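PDB 1O4T: oxalate-binding protein from Thermotoga maritima, which binds oxalate next to a manganese ion as a homodimer of cupin fold and is a putative oxalate decarboxylase. Local coordinates for residues Val20-Ser32 against Lys38-Glu50. Numbering follows the deposited sequence. Where two conformers were deposited one is given.
Sequences VVRSSEITPERIS and KGEVEMAHLLSKE
Glu29 and His45 meet on one face of an antiparallel beta hairpin, strands 29-32 and 40-45, which forms one edge of the larger sheet of the cupin fold. Glu29 can be followed outward from the backbone: CB stands 4.0 Å from Met43 O, CG closes to 3.6 Å from that same Met43 O, and the carboxylate then reaches the imidazole edge. With CG wedged between the backbone N and carbonyl carbon (chi1 71°) and the chain extended beyond it, OE2 accepts a hydrogen bond from His45 NE2 at 2.6 Å, in the ring plane but on the anti side of the carboxylate and tilted 25° out of the carboxylate plane, which is turned 48° from the ring. Met43 CG lies over one face of that ring, toward its rim, and Met43 CB packs against Ile31 CD1 at 4.0 Å; the Met43 side chain lies about 5 Å from the bound oxalate.

Paired backbone bonds join Glu29 with Met43 and Ile31 with Val41. On the opposite face, Arg30 lays its CD 3.2 Å from Glu40 OE1, while Glu40 OE2 sits above the guanidinium, toward its rim, a long ion pair in which no N-H points at the oxygen. Beside them the Glu42 carboxylate crosses Pro28, OE1 3.8 Å from the proline CG, and forms a weak ion pair with Lys63. Replacing Glu42 by an alanine would probably uncover the Pro28 ring and take from Lys63 this weak carboxylate partner.

Farther along, Ile26 CG2 touches Ala44 CB, and strand 20-22 pairs antiparallel with a strand of the second subunit, so the sheet runs on across the interface. The backbone ladder thus joins the hairpin strands; Glu29-His45 adds a directed bond, Arg30-Glu40 only a long electrostatic attraction.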
loop_
_atom_site.group_PDB
_atom_site.type_symbol
_atom_site.label_atom_id
_atom_site.label_comp_id
_atom_site.label_asym_id
_atom_site.label_seq_id
_atom_site.Cartn_x
_atom_site.Cartn_y
_atom_site.Cartn_z
ATOM N N VAL A 20 -10.705 -10.553 2.326
ATOM C CA VAL A 20 -10.436 -9.789 1.160
ATOM C C VAL A 20 -11.454 -8.651 1.114
ATOM O O VAL A 20 -12.651 -8.851 1.376
ATOM C CB VAL A 20 -10.523 -10.652 -0.075
ATOM C CG1 VAL A 20 -10.315 -9.825 -1.302
ATOM C CG2 VAL A 20 -9.473 -11.761 -0.005
ATOM N N VAL A 21 -10.966 -7.452 0.806
ATOM C CA VAL A 21 -11.828 -6.285 0.612
ATOM C C VAL A 21 -11.591 -5.785 -0.812
ATOM O O VAL A 21 -10.469 -5.415 -1.158
ATOM C CB VAL A 21 -11.450 -5.159 1.599
ATOM C CG1 VAL A 21 -12.259 -3.865 1.325
ATOM C CG2 VAL A 21 -11.588 -5.643 3.045
ATOM N N ARG A 22 -12.638 -5.804 -1.641
ATOM C CA ARG A 22 -12.543 -5.281 -3.008
ATOM C C ARG A 22 -12.717 -3.749 -3.043
ATOM O O ARG A 22 -13.834 -3.249 -2.901
ATOM C CB ARG A 22 -13.546 -5.944 -3.957
ATOM C CG ARG A 22 -13.407 -5.468 -5.418
ATOM C CD ARG A 22 -13.745 -6.518 -6.480
ATOM N NE ARG A 22 -12.776 -7.633 -6.506
ATOM C CZ ARG A 22 -12.963 -8.758 -7.190
ATOM N NH1 ARG A 22 -12.057 -9.712 -7.160
ATOM N NH2 ARG A 22 -14.065 -8.944 -7.906
ATOM N N SER A 23 -11.594 -3.016 -3.176
ATOM C CA SER A 23 -11.580 -1.526 -3.198
ATOM C C SER A 23 -12.732 -1.060 -4.070
ATOM O O SER A 23 -13.549 -0.214 -3.698
ATOM C CB SER A 23 -10.271 -0.934 -3.828
ATOM O OG SER A 23 -9.360 -0.367 -2.875
ATOM N N SER A 24 -12.762 -1.639 -5.258
ATOM C CA SER A 24 -13.735 -1.284 -6.275
ATOM C C SER A 24 -15.143 -1.200 -5.657
ATOM O O SER A 24 -16.009 -0.461 -6.161
ATOM C CB SER A 24 -13.640 -2.337 -7.409
ATOM O OG SER A 24 -12.312 -2.961 -7.386
ATOM N N GLU A 25 -15.365 -1.920 -4.552
ATOM C CA GLU A 25 -16.696 -2.010 -3.946
ATOM C C GLU A 25 -16.837 -1.380 -2.529
ATOM O O GLU A 25 -17.696 -1.802 -1.723
ATOM C CB GLU A 25 -17.087 -3.465 -3.945
ATOM C CG GLU A 25 -17.113 -4.021 -5.358
ATOM C CD GLU A 25 -17.417 -5.510 -5.412
ATOM O OE1 GLU A 25 -17.279 -6.214 -4.375
ATOM O OE2 GLU A 25 -17.793 -5.987 -6.505
ATOM N N ILE A 26 -16.020 -0.354 -2.253
ATOM C CA ILE A 26 -16.122 0.446 -1.032
ATOM C C ILE A 26 -16.576 1.830 -1.462
ATOM O O ILE A 26 -15.988 2.425 -2.372
ATOM C CB ILE A 26 -14.752 0.594 -0.337
ATOM C CG1 ILE A 26 -14.193 -0.750 0.161
ATOM C CG2 ILE A 26 -14.835 1.643 0.794
ATOM C CD1 ILE A 26 -14.595 -1.169 1.551
ATOM N N THR A 27 -17.598 2.361 -0.805
ATOM C CA THR A 27 -18.086 3.698 -1.126
ATOM C C THR A 27 -17.157 4.742 -0.499
ATOM O O THR A 27 -16.962 4.788 0.710
ATOM C CB THR A 27 -19.528 3.893 -0.654
ATOM O OG1 THR A 27 -20.357 2.859 -1.202
ATOM C CG2 THR A 27 -20.119 5.178 -1.234
ATOM N N PRO A 28 -16.559 5.570 -1.327
ATOM C CA PRO A 28 -15.627 6.573 -0.822
ATOM C C PRO A 28 -16.372 7.676 -0.075
ATOM O O PRO A 28 -17.557 7.884 -0.339
ATOM C CB PRO A 28 -14.993 7.102 -2.108
ATOM C CG PRO A 28 -15.326 6.042 -3.135
ATOM C CD PRO A 28 -16.692 5.647 -2.795
ATOM N N GLU A 29 -15.713 8.339 0.873
ATOM C CA GLU A 29 -16.262 9.578 1.404
ATOM C C GLU A 29 -15.675 10.763 0.678
ATOM O O GLU A 29 -14.461 10.861 0.516
ATOM C CB GLU A 29 -16.124 9.716 2.928
ATOM C CG GLU A 29 -14.750 9.951 3.500
ATOM C CD GLU A 29 -14.774 10.141 5.011
ATOM O OE1 GLU A 29 -15.639 10.930 5.469
ATOM O OE2 GLU A 29 -13.914 9.527 5.715
ATOM N N ARG A 30 -16.546 11.658 0.233
ATOM C CA ARG A 30 -16.109 12.853 -0.477
ATOM C C ARG A 30 -15.837 13.918 0.575
ATOM O O ARG A 30 -16.703 14.207 1.400
ATOM C CB ARG A 30 -17.167 13.277 -1.495
ATOM C CG ARG A 30 -16.915 14.590 -2.196
ATOM C CD ARG A 30 -18.208 15.232 -2.734
ATOM N NE ARG A 30 -18.953 16.102 -1.792
ATOM C CZ ARG A 30 -20.146 16.665 -2.066
ATOM N NH1 ARG A 30 -20.745 16.439 -3.234
ATOM N NH2 ARG A 30 -20.753 17.442 -1.173
ATOM N N ILE A 31 -14.623 14.480 0.557
ATOM C CA ILE A 31 -14.195 15.481 1.539
ATOM C C ILE A 31 -13.790 16.744 0.789
ATOM O O ILE A 31 -13.011 16.677 -0.142
ATOM C CB ILE A 31 -13.001 14.974 2.368
ATOM C CG1 ILE A 31 -13.349 13.658 3.074
ATOM C CG2 ILE A 31 -12.575 16.046 3.368
ATOM C CD1 ILE A 31 -12.142 12.850 3.499
ATOM N N SER A 32 -14.339 17.888 1.190
ATOM C CA SER A 32 -13.996 19.169 0.578
ATOM C C SER A 32 -12.957 19.889 1.444
ATOM O O SER A 32 -13.032 19.868 2.686
ATOM C CB SER A 32 -15.246 20.009 0.364
ATOM O OG SER A 32 -15.929 20.215 1.573
ATOM N N LYS A 38 -7.290 22.104 -1.683
ATOM C CA LYS A 38 -8.149 22.656 -2.744
ATOM C C LYS A 38 -9.135 21.616 -3.265
ATOM O O LYS A 38 -8.826 20.426 -3.339
ATOM C CB LYS A 38 -7.303 23.164 -3.919
ATOM C CG LYS A 38 -6.104 24.026 -3.489
ATOM C CD LYS A 38 -5.439 24.737 -4.656
ATOM C CE LYS A 38 -4.521 23.839 -5.453
ATOM N NZ LYS A 38 -3.900 24.574 -6.647
ATOM N N GLY A 39 -10.337 22.084 -3.616
ATOM C CA GLY A 39 -11.363 21.234 -4.207
ATOM C C GLY A 39 -11.800 20.064 -3.349
ATOM O O GLY A 39 -11.691 20.110 -2.144
ATOM N N GLU A 40 -12.327 19.030 -4.004
ATOM C CA GLU A 40 -12.952 17.888 -3.347
ATOM C C GLU A 40 -12.092 16.668 -3.627
ATOM O O GLU A 40 -11.640 16.467 -4.748
ATOM C CB GLU A 40 -14.340 17.595 -3.914
ATOM C CG GLU A 40 -15.431 18.599 -3.596
ATOM C CD GLU A 40 -16.771 18.212 -4.238
ATOM O OE1 GLU A 40 -16.817 17.172 -4.938
ATOM O OE2 GLU A 40 -17.777 18.939 -4.046
ATOM N N VAL A 41 -11.968 15.828 -2.607
ATOM C CA VAL A 41 -11.154 14.640 -2.589
ATOM C C VAL A 41 -12.043 13.437 -2.165
ATOM O O VAL A 41 -13.138 13.637 -1.635
ATOM C CB VAL A 41 -10.002 14.985 -1.631
ATOM C CG1 VAL A 41 -9.756 13.951 -0.582
ATOM C CG2 VAL A 41 -8.787 15.415 -2.431
ATOM N N GLU A 42 -11.651 12.210 -2.493
ATOM C CA GLU A 42 -12.398 10.999 -2.077
ATOM C C GLU A 42 -11.502 10.095 -1.296
ATOM O O GLU A 42 -10.365 9.857 -1.690
ATOM C CB GLU A 42 -12.935 10.199 -3.249
ATOM C CG GLU A 42 -14.056 10.886 -4.000
ATOM C CD GLU A 42 -14.953 9.892 -4.692
ATOM O OE1 GLU A 42 -14.435 8.961 -5.370
ATOM O OE2 GLU A 42 -16.186 10.022 -4.539
ATOM N N MET A 43 -12.019 9.610 -0.175
ATOM C CA MET A 43 -11.288 8.697 0.689
ATOM C C MET A 43 -12.088 7.414 0.899
ATOM O O MET A 43 -13.197 7.456 1.402
ATOM C CB MET A 43 -11.000 9.351 2.027
ATOM C CG MET A 43 -10.146 8.466 2.944
ATOM S SD MET A 43 -10.060 9.089 4.629
ATOM C CE MET A 43 -8.971 10.324 4.364
ATOM N N ALA A 44 -11.501 6.288 0.476
ATOM C CA ALA A 44 -12.063 4.949 0.692
ATOM C C ALA A 44 -11.286 4.259 1.801
ATOM O O ALA A 44 -10.110 3.918 1.618
ATOM C CB ALA A 44 -11.995 4.140 -0.607
ATOM N N HIS A 45 -11.929 4.029 2.946
ATOM C CA HIS A 45 -11.283 3.341 4.057
ATOM C C HIS A 45 -11.326 1.836 3.779
ATOM O O HIS A 45 -12.384 1.264 3.559
ATOM C CB HIS A 45 -11.950 3.631 5.383
ATOM C CG HIS A 45 -12.159 5.083 5.663
ATOM N ND1 HIS A 45 -11.409 5.773 6.594
ATOM C CD2 HIS A 45 -13.040 5.975 5.138
ATOM C CE1 HIS A 45 -11.822 7.029 6.632
ATOM N NE2 HIS A 45 -12.804 7.180 5.751
ATOM N N LEU A 46 -10.167 1.202 3.776
ATOM C CA LEU A 46 -10.060 -0.188 3.336
ATOM C C LEU A 46 -9.999 -1.171 4.512
ATOM O O LEU A 46 -10.588 -2.255 4.444
ATOM C CB LEU A 46 -8.853 -0.335 2.419
ATOM C CG LEU A 46 -8.910 0.617 1.252
ATOM C CD1 LEU A 46 -7.704 0.349 0.382
ATOM C CD2 LEU A 46 -10.191 0.514 0.467
ATOM N N LEU A 47 -9.319 -0.771 5.586
ATOM C CA LEU A 47 -9.286 -1.525 6.838
ATOM C C LEU A 47 -9.397 -0.606 8.015
ATOM O O LEU A 47 -8.799 0.463 8.027
ATOM C CB LEU A 47 -7.972 -2.254 6.973
ATOM C CG LEU A 47 -7.674 -3.317 5.937
ATOM C CD1 LEU A 47 -6.164 -3.670 5.990
ATOM C CD2 LEU A 47 -8.540 -4.555 6.057
ATOM N N SER A 48 -10.140 -1.031 9.018
ATOM C CA SER A 48 -10.275 -0.258 10.235
ATOM C C SER A 48 -9.036 -0.408 11.122
ATOM O O SER A 48 -8.222 -1.330 10.959
ATOM C CB SER A 48 -11.524 -0.682 11.003
ATOM O OG SER A 48 -11.339 -1.923 11.658
ATOM N N LYS A 49 -8.916 0.515 12.072
ATOM C CA LYS A 49 -7.812 0.526 13.010
ATOM C C LYS A 49 -7.929 -0.686 13.947
ATOM O O LYS A 49 -6.919 -1.314 14.285
ATOM C CB LYS A 49 -7.796 1.874 13.758
ATOM C CG LYS A 49 -7.055 1.894 15.087
ATOM C CD LYS A 49 -7.175 3.245 15.817
ATOM C CE LYS A 49 -6.711 3.088 17.252
ATOM N NZ LYS A 49 -6.581 4.365 17.968
ATOM N N GLU A 50 -9.163 -1.003 14.345
ATOM C CA GLU A 50 -9.452 -2.233 15.078
ATOM C C GLU A 50 -8.991 -3.490 14.329
ATOM O O GLU A 50 -8.323 -4.332 14.909
ATOM C CB GLU A 50 -10.948 -2.354 15.439
ATOM C CG GLU A 50 -11.388 -1.479 16.619
ATOM C CD GLU A 50 -12.539 -2.078 17.439
ATOM O OE1 GLU A 50 -12.691 -3.336 17.420
ATOM O OE2 GLU A 50 -13.275 -1.303 18.137
HETATM O O HOH W 1 -15.249 4.728 2.774
#